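Local coordinates for protein exported gluconolactonase (Xanthomonas campestris pv. campestris, PDB 3DR2) that probably hydrolyses glucono-lactones to the open-chain sugar acids in glucose secondary metabolism, as a calcium-binding six-bladed beta-propeller enzyme of the SMP-30 family, at residues His4-Pro12 against Leu70-Leu81; Arg36-Ser47 against Phe292-Pro303. One frame throughout, in Å; residues are numbered along the deposited sequence.

Overall arrangement
Both contacts pair an N-terminal strand with the last strand of a propeller blade: contact 1 adds residues 6-8 to the blade of strands 47-53 to 78-83, and contact 2 joins 38-41 to 298-303. Their centres lie 13 Å apart in neighbouring blades, which meet where Tyr41 packs on Val7 and the ring of Trp72 touches Leu40 and Phe292. Contact 2 runs inward until Ser47, directly before the calcium ligand Glu48, whose site Asn134, Asn191 and Asp242 complete. The centre of contact 1 lies about 20 Å from the centre of the chain. The side chains of Cys5 and Trp46 are each about 7 Å from a bound calcium ion. Both contacts reach the second subunit, contact 1 through a disulfide from Cys5 to Cys160 of that chain.

Contact 1. Residues His4-Pro12 against Leu70-Leu81; sequences HCRVRPAGP and LGWREDGTVDVL
Residues 6-8 run antiparallel to 78-80, and a classic beta bulge sets both Val7 and Arg8 against Val78, whose O takes a 2.9 Å bond from Val7 N and a weak one from Arg8 N. Val78 N returns a bond to Arg8 O within the bulge, and Val80 N to Cys5 O continues the pairing beyond it. Val7 spreads its two methyls over different neighbours: CG2 meets Val78 CG1 at 3.5 Å, while CG1 reaches Val80 CG2 at 3.7 Å, the Val7 and Val80 side chains crossing at about a right angle. Arg8 lays CB against Val78 CB; with CG anti to the backbone N (chi1 -175°) and the chain extended as far as NE, its guanidinium is carried out to the turn. There NH1 donates to Gly76 O at 2.9 Å from above the carbonyl plane and to Gly11 O, while NH2 bonds Pro12 O in the guanidinium plane, so three carbonyls hold the group. Residues 6-8 thus become an extra outer strand on a four-stranded propeller blade, whose last two strands are linked by the type I turn Arg73-Gly76. Asp75 O of that turn accepts Gly11 N at 2.9 Å, and Asp75 OD1 accepts Thr77 N to form an Asx turn. On the blade face shared by Arg6 and Asp79 the opposite charges do not touch: a water accepts from Arg6 NE and donates to Asp79 OD1. Asp79 OD2 instead forms a salt bridge with Arg73 NE through its anti lone pair, a 2.8 Å, nearly straight bond (168°) with the oxygen in the guanidinium plane. At the far end a second water, in the plane of the His4 ring, joins ND1 at 3.0 Å to Val80 O.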
loop_
_atom_site.group_PDB
_atom_site.type_symbol
_atom_site.label_atom_id
_atom_site.label_comp_id
_atom_site.label_asym_id
_atom_site.label_seq_id
_atom_site.Cartn_x
_atom_site.Cartn_y
_atom_site.Cartn_z
ATOM N N HIS A 4 1.498 -15.105 -7.179
ATOM C CA HIS A 4 0.423 -15.561 -8.109
ATOM C C HIS A 4 -0.827 -15.988 -7.352
ATOM O O HIS A 4 -1.634 -16.758 -7.874
ATOM C CB HIS A 4 0.908 -16.754 -8.942
ATOM C CG HIS A 4 1.964 -16.412 -9.948
ATOM N ND1 HIS A 4 1.695 -15.717 -11.107
ATOM C CD2 HIS A 4 3.291 -16.686 -9.973
ATOM C CE1 HIS A 4 2.810 -15.578 -11.805
ATOM N NE2 HIS A 4 3.793 -16.157 -11.139
ATOM N N CYS A 5 -1.006 -15.508 -6.126
ATOM C CA CYS A 5 -2.185 -15.928 -5.388
ATOM C C CYS A 5 -3.477 -15.282 -5.866
ATOM O O CYS A 5 -3.472 -14.258 -6.551
ATOM C CB CYS A 5 -2.013 -15.704 -3.880
ATOM S SG CYS A 5 -2.164 -14.003 -3.243
ATOM N N ARG A 6 -4.589 -15.920 -5.529
ATOM C CA ARG A 6 -5.905 -15.427 -5.903
ATOM C C ARG A 6 -6.374 -14.477 -4.808
ATOM O O ARG A 6 -6.487 -14.878 -3.648
ATOM C CB ARG A 6 -6.886 -16.593 -6.031
ATOM C CG ARG A 6 -8.288 -16.170 -6.421
ATOM C CD ARG A 6 -9.302 -17.209 -5.996
ATOM N NE ARG A 6 -8.999 -18.519 -6.562
ATOM C CZ ARG A 6 -9.677 -19.627 -6.283
ATOM N NH1 ARG A 6 -9.330 -20.775 -6.850
ATOM N NH2 ARG A 6 -10.698 -19.587 -5.435
ATOM N N VAL A 7 -6.639 -13.223 -5.168
ATOM C CA VAL A 7 -7.082 -12.235 -4.191
ATOM C C VAL A 7 -8.595 -12.000 -4.162
ATOM O O VAL A 7 -9.095 -11.282 -3.304
ATOM C CB VAL A 7 -6.340 -10.886 -4.378
ATOM C CG1 VAL A 7 -4.880 -11.040 -3.954
ATOM C CG2 VAL A 7 -6.420 -10.436 -5.826
ATOM N N ARG A 8 -9.315 -12.592 -5.114
ATOM C CA ARG A 8 -10.777 -12.508 -5.144
ATOM C C ARG A 8 -11.295 -13.781 -5.797
ATOM O O ARG A 8 -10.892 -14.128 -6.902
ATOM C CB ARG A 8 -11.290 -11.303 -5.945
ATOM C CG ARG A 8 -12.823 -11.150 -5.865
ATOM C CD ARG A 8 -13.374 -10.198 -6.925
ATOM N NE ARG A 8 -14.793 -9.874 -6.749
ATOM C CZ ARG A 8 -15.808 -10.619 -7.179
ATOM N NH1 ARG A 8 -15.589 -11.759 -7.821
ATOM N NH2 ARG A 8 -17.055 -10.207 -6.986
ATOM N N PRO A 9 -12.178 -14.513 -5.107
ATOM C CA PRO A 9 -12.707 -15.742 -5.704
ATOM C C PRO A 9 -13.669 -15.417 -6.835
ATOM O O PRO A 9 -14.157 -14.294 -6.937
ATOM C CB PRO A 9 -13.404 -16.427 -4.529
ATOM C CG PRO A 9 -13.858 -15.274 -3.693
ATOM C CD PRO A 9 -12.652 -14.347 -3.723
ATOM N N ALA A 10 -13.934 -16.396 -7.693
ATOM C CA ALA A 10 -14.865 -16.188 -8.789
ATOM C C ALA A 10 -16.186 -15.794 -8.144
ATOM O O ALA A 10 -16.460 -16.168 -7.003
ATOM C CB ALA A 10 -15.030 -17.474 -9.592
ATOM N N GLY A 11 -17.001 -15.035 -8.861
ATOM C CA GLY A 11 -18.269 -14.614 -8.301
ATOM C C GLY A 11 -18.785 -13.374 -8.989
ATOM O O GLY A 11 -17.996 -12.584 -9.526
ATOM N N PRO A 12 -20.110 -13.164 -8.983
ATOM C CA PRO A 12 -20.736 -12.004 -9.619
ATOM C C PRO A 12 -20.305 -10.653 -9.062
ATOM O O PRO A 12 -19.971 -10.519 -7.879
ATOM C CB PRO A 12 -22.229 -12.268 -9.425
ATOM C CG PRO A 12 -22.270 -13.028 -8.134
ATOM C CD PRO A 12 -21.121 -13.993 -8.299
ATOM N N LEU A 70 -2.497 -6.817 -10.977
ATOM C CA LEU A 70 -3.588 -7.784 -10.844
ATOM C C LEU A 70 -4.250 -8.119 -12.169
ATOM O O LEU A 70 -4.143 -7.367 -13.136
ATOM C CB LEU A 70 -4.639 -7.223 -9.889
ATOM C CG LEU A 70 -4.073 -6.771 -8.540
ATOM C CD1 LEU A 70 -5.113 -5.984 -7.770
ATOM C CD2 LEU A 70 -3.616 -7.998 -7.753
ATOM N N GLY A 71 -4.951 -9.251 -12.190
ATOM C CA GLY A 71 -5.643 -9.676 -13.389
ATOM C C GLY A 71 -7.065 -10.122 -13.090
ATOM O O GLY A 71 -7.284 -11.055 -12.315
ATOM N N TRP A 72 -8.032 -9.447 -13.702
ATOM C CA TRP A 72 -9.440 -9.781 -13.519
ATOM C C TRP A 72 -9.850 -10.767 -14.606
ATOM O O TRP A 72 -9.701 -10.475 -15.792
ATOM C CB TRP A 72 -10.302 -8.524 -13.637
ATOM C CG TRP A 72 -11.775 -8.796 -13.610
ATOM C CD1 TRP A 72 -12.551 -9.022 -12.509
ATOM C CD2 TRP A 72 -12.649 -8.878 -14.741
ATOM N NE1 TRP A 72 -13.859 -9.237 -12.886
ATOM C CE2 TRP A 72 -13.946 -9.154 -14.249
ATOM C CE3 TRP A 72 -12.463 -8.746 -16.124
ATOM C CZ2 TRP A 72 -15.054 -9.298 -15.094
ATOM C CZ3 TRP A 72 -13.568 -8.890 -16.963
ATOM C CH2 TRP A 72 -14.846 -9.162 -16.440
ATOM N N ARG A 73 -10.350 -11.932 -14.190
ATOM C CA ARG A 73 -10.804 -12.973 -15.112
ATOM C C ARG A 73 -12.309 -12.773 -15.308
ATOM O O ARG A 73 -12.993 -12.274 -14.419
ATOM C CB ARG A 73 -10.538 -14.362 -14.527
ATOM C CG ARG A 73 -9.166 -14.544 -13.884
ATOM C CD ARG A 73 -8.004 -14.200 -14.811
ATOM N NE ARG A 73 -6.739 -14.657 -14.230
ATOM C CZ ARG A 73 -5.566 -14.654 -14.857
ATOM N NH1 ARG A 73 -5.467 -14.202 -16.105
ATOM N NH2 ARG A 73 -4.491 -15.145 -14.247
ATOM N N GLU A 74 -12.836 -13.180 -16.454
ATOM C CA GLU A 74 -14.250 -12.964 -16.721
ATOM C C GLU A 74 -15.252 -13.647 -15.785
ATOM O O GLU A 74 -16.433 -13.302 -15.790
ATOM C CB GLU A 74 -14.545 -13.296 -18.184
ATOM C CG GLU A 74 -13.748 -12.407 -19.142
ATOM C CD GLU A 74 -14.144 -12.583 -20.591
ATOM O OE1 GLU A 74 -14.048 -13.717 -21.100
ATOM O OE2 GLU A 74 -14.546 -11.581 -21.223
ATOM N N ASP A 75 -14.794 -14.598 -14.974
ATOM C CA ASP A 75 -15.701 -15.255 -14.037
ATOM C C ASP A 75 -15.678 -14.511 -12.700
ATOM O O ASP A 75 -16.281 -14.941 -11.712
ATOM C CB ASP A 75 -15.318 -16.731 -13.860
ATOM C CG ASP A 75 -14.049 -16.919 -13.065
ATOM O OD1 ASP A 75 -13.142 -16.069 -13.171
ATOM O OD2 ASP A 75 -13.956 -17.934 -12.342
ATOM N N GLY A 76 -14.976 -13.376 -12.683
ATOM C CA GLY A 76 -14.900 -12.558 -11.484
ATOM C C GLY A 76 -13.650 -12.738 -10.652
ATOM O O GLY A 76 -13.384 -11.950 -9.740
ATOM N N THR A 77 -12.888 -13.780 -10.952
ATOM C CA THR A 77 -11.660 -14.060 -10.220
ATOM C C THR A 77 -10.626 -12.973 -10.469
ATOM O O THR A 77 -10.566 -12.409 -11.561
ATOM C CB THR A 77 -11.036 -15.390 -10.666
ATOM O OG1 THR A 77 -11.956 -16.457 -10.420
ATOM C CG2 THR A 77 -9.740 -15.653 -9.909
ATOM N N VAL A 78 -9.841 -12.665 -9.440
ATOM C CA VAL A 78 -8.765 -11.692 -9.567
ATOM C C VAL A 78 -7.522 -12.397 -9.037
ATOM O O VAL A 78 -7.505 -12.878 -7.897
ATOM C CB VAL A 78 -9.021 -10.400 -8.750
ATOM C CG1 VAL A 78 -7.839 -9.442 -8.921
ATOM C CG2 VAL A 78 -10.301 -9.721 -9.223
ATOM N N ASP A 79 -6.500 -12.481 -9.881
ATOM C CA ASP A 79 -5.243 -13.128 -9.529
ATOM C C ASP A 79 -4.105 -12.118 -9.541
ATOM O O ASP A 79 -4.185 -11.091 -10.206
ATOM C CB ASP A 79 -4.909 -14.230 -10.541
ATOM C CG ASP A 79 -5.921 -15.347 -10.544
ATOM O OD1 ASP A 79 -6.205 -15.868 -9.448
ATOM O OD2 ASP A 79 -6.422 -15.707 -11.633
ATOM N N VAL A 80 -3.047 -12.414 -8.795
ATOM C CA VAL A 80 -1.881 -11.545 -8.785
ATOM C C VAL A 80 -1.010 -12.013 -9.953
ATOM O O VAL A 80 -0.528 -13.152 -9.955
ATOM C CB VAL A 80 -1.083 -11.678 -7.468
ATOM C CG1 VAL A 80 0.177 -10.814 -7.533
ATOM C CG2 VAL A 80 -1.952 -11.254 -6.287
ATOM N N LEU A 81 -0.825 -11.147 -10.948
ATOM C CA LEU A 81 -0.014 -11.470 -12.121
ATOM C C LEU A 81 1.461 -11.176 -11.869
ATOM O O LEU A 81 2.331 -11.936 -12.289
ATOM C CB LEU A 81 -0.504 -10.681 -13.343
ATOM C CG LEU A 81 -1.943 -10.954 -13.798
ATOM C CD1 LEU A 81 -2.311 -10.021 -14.956
ATOM C CD2 LEU A 81 -2.076 -12.411 -14.224
HETATM O O HOH W 1 -1.167 -15.362 -12.037
HETATM O O HOH W 2 -3.777 -17.307 -9.171
HETATM O O HOH W 3 -7.308 -18.382 -9.312
#

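Contact 2. Residues Arg36-Ser47 against Phe292-Pro303; sequences RLLTLYDQATWS and FITGGPCLWMLP
The indole of Trp300 is sandwiched between Leu37, whose CD2 makes a CH-pi contact 4.3 Å from the centroid of the five-membered ring, and Cys298 CB on the opposite face; Leu38 O and Thr39 OG1 lie at its edge. A water in the ring plane accepts from Trp300 NE1 at 2.9 Å and also bonds Thr39 OG1, whose side chain runs alongside the indole. Phe292 has Met301 CG over one face and Leu40 CD1 at its edge, 3.8 Å from CE1. Leu40, with CG anti to the carbonyl carbon (chi1 -58°), drives the same CD1 tightly against Met301 CB at 3.5 Å. On the face shared with Leu299 and Met301, the Tyr41 ring carries Gln43 N over one side and Ala44 CB at its edge. Strand 38-41 pairs antiparallel with 298-303, linking a strand near the N-terminus to the last blade: this is the Velcro closure of a beta-propeller. Reciprocal bonds join Leu38 and Met301, and a classic beta bulge sets Leu40 and Tyr41 both opposite Leu299, whose O takes Leu40 N at 2.8 Å and Tyr41 N weakly. Past it, the type II' turn Gly295-Cys298 offers its carbonyls to the chain heading for the propeller centre. Pro297 O receives Ala44 N in the carbonyl plane on a lone pair. Gly296 O is gripped by Ser47 N and Ser47 OG, each at 2.8 Å, while a water spans Gly296 N and Ser47 O. Ser280 OG bonds both Ser47 O and Thr294 OG1.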
loop_
_atom_site.group_PDB
_atom_site.type_symbol
_atom_site.label_atom_id
_atom_site.label_comp_id
_atom_site.label_asym_id
_atom_site.label_seq_id
_atom_site.Cartn_x
_atom_site.Cartn_y
_atom_site.Cartn_z
ATOM N N ARG A 36 -25.426 0.386 -15.740
ATOM C CA ARG A 36 -25.126 0.854 -14.391
ATOM C C ARG A 36 -23.736 0.341 -14.020
ATOM O O ARG A 36 -23.355 -0.760 -14.409
ATOM C CB ARG A 36 -26.168 0.331 -13.400
ATOM C CG ARG A 36 -27.540 0.982 -13.542
ATOM C CD ARG A 36 -27.508 2.440 -13.099
ATOM N NE ARG A 36 -28.802 3.106 -13.263
ATOM C CZ ARG A 36 -29.327 3.451 -14.437
ATOM N NH1 ARG A 36 -28.674 3.197 -15.566
ATOM N NH2 ARG A 36 -30.507 4.055 -14.482
ATOM N N LEU A 37 -22.980 1.142 -13.275
ATOM C CA LEU A 37 -21.619 0.772 -12.888
ATOM C C LEU A 37 -21.558 -0.378 -11.888
ATOM O O LEU A 37 -22.364 -0.450 -10.966
ATOM C CB LEU A 37 -20.894 1.985 -12.296
ATOM C CG LEU A 37 -19.388 1.828 -12.061
ATOM C CD1 LEU A 37 -18.663 1.792 -13.396
ATOM C CD2 LEU A 37 -18.877 2.990 -11.220
ATOM N N LEU A 38 -20.583 -1.264 -12.082
ATOM C CA LEU A 38 -20.374 -2.413 -11.206
ATOM C C LEU A 38 -19.002 -2.348 -10.550
ATOM O O LEU A 38 -18.082 -1.705 -11.066
ATOM C CB LEU A 38 -20.449 -3.725 -11.993
ATOM C CG LEU A 38 -21.752 -4.149 -12.673
ATOM C CD1 LEU A 38 -22.854 -4.253 -11.640
ATOM C CD2 LEU A 38 -22.119 -3.158 -13.740
ATOM N N THR A 39 -18.873 -3.026 -9.415
ATOM C CA THR A 39 -17.605 -3.092 -8.699
ATOM C C THR A 39 -17.039 -4.490 -8.909
ATOM O O THR A 39 -17.683 -5.480 -8.558
ATOM C CB THR A 39 -17.803 -2.852 -7.191
ATOM O OG1 THR A 39 -18.361 -1.549 -6.990
ATOM C CG2 THR A 39 -16.472 -2.960 -6.450
ATOM N N LEU A 40 -15.839 -4.570 -9.481
ATOM C CA LEU A 40 -15.198 -5.857 -9.740
ATOM C C LEU A 40 -14.174 -6.224 -8.675
ATOM O O LEU A 40 -13.867 -7.396 -8.481
ATOM C CB LEU A 40 -14.512 -5.845 -11.110
ATOM C CG LEU A 40 -15.395 -5.536 -12.322
ATOM C CD1 LEU A 40 -14.566 -5.567 -13.596
ATOM C CD2 LEU A 40 -16.519 -6.553 -12.401
ATOM N N TYR A 41 -13.641 -5.215 -7.996
ATOM C CA TYR A 41 -12.645 -5.433 -6.955
ATOM C C TYR A 41 -12.634 -4.193 -6.078
ATOM O O TYR A 41 -12.806 -3.087 -6.574
ATOM C CB TYR A 41 -11.260 -5.626 -7.586
ATOM C CG TYR A 41 -10.189 -6.144 -6.647
ATOM C CD1 TYR A 41 -10.160 -7.483 -6.261
ATOM C CD2 TYR A 41 -9.180 -5.300 -6.172
ATOM C CE1 TYR A 41 -9.152 -7.977 -5.432
ATOM C CE2 TYR A 41 -8.169 -5.777 -5.345
ATOM C CZ TYR A 41 -8.160 -7.124 -4.979
ATOM O OH TYR A 41 -7.149 -7.623 -4.187
ATOM N N ASP A 42 -12.450 -4.366 -4.778
ATOM C CA ASP A 42 -12.419 -3.206 -3.895
ATOM C C ASP A 42 -11.418 -3.381 -2.770
ATOM O O ASP A 42 -11.537 -2.748 -1.729
ATOM C CB ASP A 42 -13.821 -2.935 -3.321
ATOM C CG ASP A 42 -14.311 -4.028 -2.375
ATOM O OD1 ASP A 42 -13.615 -5.043 -2.170
ATOM O OD2 ASP A 42 -15.419 -3.864 -1.830
ATOM N N GLN A 43 -10.412 -4.220 -2.998
ATOM C CA GLN A 43 -9.420 -4.490 -1.965
ATOM C C GLN A 43 -7.999 -3.992 -2.231
ATOM O O GLN A 43 -7.065 -4.382 -1.540
ATOM C CB GLN A 43 -9.386 -5.994 -1.667
ATOM C CG GLN A 43 -10.693 -6.534 -1.093
ATOM C CD GLN A 43 -11.034 -5.909 0.242
ATOM O OE1 GLN A 43 -10.224 -5.934 1.174
ATOM N NE2 GLN A 43 -12.238 -5.354 0.352
ATOM N N ALA A 44 -7.827 -3.128 -3.225
ATOM C CA ALA A 44 -6.493 -2.595 -3.509
ATOM C C ALA A 44 -6.307 -1.309 -2.711
ATOM O O ALA A 44 -7.122 -0.983 -1.851
ATOM C CB ALA A 44 -6.360 -2.295 -4.997
ATOM N N THR A 45 -5.224 -0.581 -2.972
ATOM C CA THR A 45 -5.032 0.696 -2.298
ATOM C C THR A 45 -5.038 1.834 -3.322
ATOM O O THR A 45 -5.717 2.837 -3.135
ATOM C CB THR A 45 -3.722 0.759 -1.500
ATOM O OG1 THR A 45 -3.761 -0.191 -0.425
ATOM C CG2 THR A 45 -3.547 2.156 -0.912
ATOM N N TRP A 46 -4.288 1.678 -4.410
ATOM C CA TRP A 46 -4.239 2.719 -5.434
ATOM C C TRP A 46 -4.243 2.075 -6.816
ATOM O O TRP A 46 -3.191 1.847 -7.411
ATOM C CB TRP A 46 -2.982 3.580 -5.240
ATOM C CG TRP A 46 -2.917 4.818 -6.102
ATOM C CD1 TRP A 46 -2.792 4.866 -7.462
ATOM C CD2 TRP A 46 -2.927 6.180 -5.653
ATOM N NE1 TRP A 46 -2.720 6.169 -7.886
ATOM C CE2 TRP A 46 -2.799 6.997 -6.799
ATOM C CE3 TRP A 46 -3.027 6.790 -4.395
ATOM C CZ2 TRP A 46 -2.768 8.398 -6.724
ATOM C CZ3 TRP A 46 -2.995 8.185 -4.319
ATOM C CH2 TRP A 46 -2.866 8.971 -5.479
ATOM N N SER A 47 -5.442 1.782 -7.310
ATOM C CA SER A 47 -5.622 1.144 -8.610
ATOM C C SER A 47 -5.278 2.084 -9.752
ATOM O O SER A 47 -5.673 3.253 -9.749
ATOM C CB SER A 47 -7.066 0.664 -8.758
ATOM O OG SER A 47 -7.363 -0.328 -7.789
ATOM N N PHE A 292 -13.801 -0.315 -18.368
ATOM C CA PHE A 292 -13.194 -0.596 -17.072
ATOM C C PHE A 292 -12.627 0.712 -16.513
ATOM O O PHE A 292 -11.985 1.483 -17.236
ATOM C CB PHE A 292 -12.078 -1.630 -17.229
ATOM C CG PHE A 292 -12.560 -2.977 -17.696
ATOM C CD1 PHE A 292 -12.925 -3.953 -16.776
ATOM C CD2 PHE A 292 -12.665 -3.262 -19.054
ATOM C CE1 PHE A 292 -13.389 -5.200 -17.202
ATOM C CE2 PHE A 292 -13.127 -4.506 -19.490
ATOM C CZ PHE A 292 -13.489 -5.474 -18.558
ATOM N N ILE A 293 -12.865 0.953 -15.227
ATOM C CA ILE A 293 -12.403 2.176 -14.572
ATOM C C ILE A 293 -11.682 1.859 -13.264
ATOM O O ILE A 293 -12.173 1.074 -12.457
ATOM C CB ILE A 293 -13.594 3.095 -14.240
ATOM C CG1 ILE A 293 -14.481 3.279 -15.474
ATOM C CG2 ILE A 293 -13.089 4.447 -13.738
ATOM C CD1 ILE A 293 -15.769 4.018 -15.178
ATOM N N THR A 294 -10.512 2.463 -13.059
ATOM C CA THR A 294 -9.751 2.246 -11.828
ATOM C C THR A 294 -9.857 3.477 -10.938
ATOM O O THR A 294 -10.012 4.596 -11.430
ATOM C CB THR A 294 -8.257 1.988 -12.109
ATOM O OG1 THR A 294 -7.755 2.994 -13.000
ATOM C CG2 THR A 294 -8.058 0.608 -12.723
ATOM N N GLY A 295 -9.768 3.269 -9.628
ATOM C CA GLY A 295 -9.844 4.383 -8.698
ATOM C C GLY A 295 -9.678 3.896 -7.275
ATOM O O GLY A 295 -10.489 3.113 -6.782
ATOM N N GLY A 296 -8.620 4.346 -6.608
ATOM C CA GLY A 296 -8.390 3.917 -5.241
ATOM C C GLY A 296 -8.394 2.409 -5.068
ATOM O O GLY A 296 -7.771 1.679 -5.836
ATOM N N PRO A 297 -9.112 1.901 -4.065
ATOM C CA PRO A 297 -9.157 0.456 -3.832
ATOM C C PRO A 297 -9.914 -0.329 -4.903
ATOM O O PRO A 297 -9.887 -1.561 -4.902
ATOM C CB PRO A 297 -9.866 0.346 -2.479
ATOM C CG PRO A 297 -9.628 1.679 -1.832
ATOM C CD PRO A 297 -9.801 2.629 -2.986
ATOM N N CYS A 298 -10.544 0.377 -5.835
ATOM C CA CYS A 298 -11.396 -0.281 -6.817
ATOM C C CYS A 298 -11.088 -0.398 -8.297
ATOM O O CYS A 298 -10.340 0.382 -8.884
ATOM C CB CYS A 298 -12.793 0.335 -6.746
ATOM S SG CYS A 298 -13.460 0.554 -5.096
ATOM N N LEU A 299 -11.754 -1.387 -8.887
ATOM C CA LEU A 299 -11.736 -1.640 -10.320
ATOM C C LEU A 299 -13.243 -1.717 -10.593
ATOM O O LEU A 299 -13.924 -2.618 -10.094
ATOM C CB LEU A 299 -11.082 -2.981 -10.658
ATOM C CG LEU A 299 -10.553 -3.205 -12.084
ATOM C CD1 LEU A 299 -11.015 -4.562 -12.569
ATOM C CD2 LEU A 299 -11.002 -2.115 -13.046
ATOM N N TRP A 300 -13.769 -0.750 -11.335
ATOM C CA TRP A 300 -15.195 -0.736 -11.654
ATOM C C TRP A 300 -15.382 -1.096 -13.123
ATOM O O TRP A 300 -14.435 -1.062 -13.907
ATOM C CB TRP A 300 -15.785 0.651 -11.408
ATOM C CG TRP A 300 -15.642 1.161 -10.002
ATOM C CD1 TRP A 300 -16.240 0.664 -8.876
ATOM C CD2 TRP A 300 -14.885 2.305 -9.584
ATOM N NE1 TRP A 300 -15.908 1.434 -7.783
ATOM C CE2 TRP A 300 -15.077 2.446 -8.190
ATOM C CE3 TRP A 300 -14.067 3.226 -10.252
ATOM C CZ2 TRP A 300 -14.480 3.474 -7.451
ATOM C CZ3 TRP A 300 -13.473 4.250 -9.517
ATOM C CH2 TRP A 300 -13.685 4.363 -8.130
ATOM N N MET A 301 -16.609 -1.438 -13.503
ATOM C CA MET A 301 -16.876 -1.771 -14.896
ATOM C C MET A 301 -18.283 -1.364 -15.303
ATOM O O MET A 301 -19.227 -1.507 -14.529
ATOM C CB MET A 301 -16.679 -3.272 -15.150
ATOM C CG MET A 301 -16.792 -3.676 -16.627
ATOM S SD MET A 301 -18.464 -4.230 -17.153
ATOM C CE MET A 301 -18.473 -5.863 -16.414
ATOM N N LEU A 302 -18.404 -0.841 -16.518
ATOM C CA LEU A 302 -19.688 -0.411 -17.058
ATOM C C LEU A 302 -19.968 -1.233 -18.312
ATOM O O LEU A 302 -19.345 -1.029 -19.357
ATOM C CB LEU A 302 -19.645 1.079 -17.415
ATOM C CG LEU A 302 -20.992 1.713 -17.778
ATOM C CD1 LEU A 302 -21.900 1.691 -16.563
ATOM C CD2 LEU A 302 -20.785 3.145 -18.255
ATOM N N PRO A 303 -20.920 -2.173 -18.227
ATOM C CA PRO A 303 -21.265 -3.022 -19.368
ATOM C C PRO A 303 -22.262 -2.345 -20.301
ATOM O O PRO A 303 -23.392 -2.055 -19.916
ATOM C CB PRO A 303 -21.837 -4.258 -18.694
ATOM C CG PRO A 303 -22.603 -3.661 -17.556
ATOM C CD PRO A 303 -21.682 -2.567 -17.025
HETATM O O HOH W 4 -17.168 0.589 -5.292
HETATM O O HOH W 5 -6.209 5.640 -7.716
#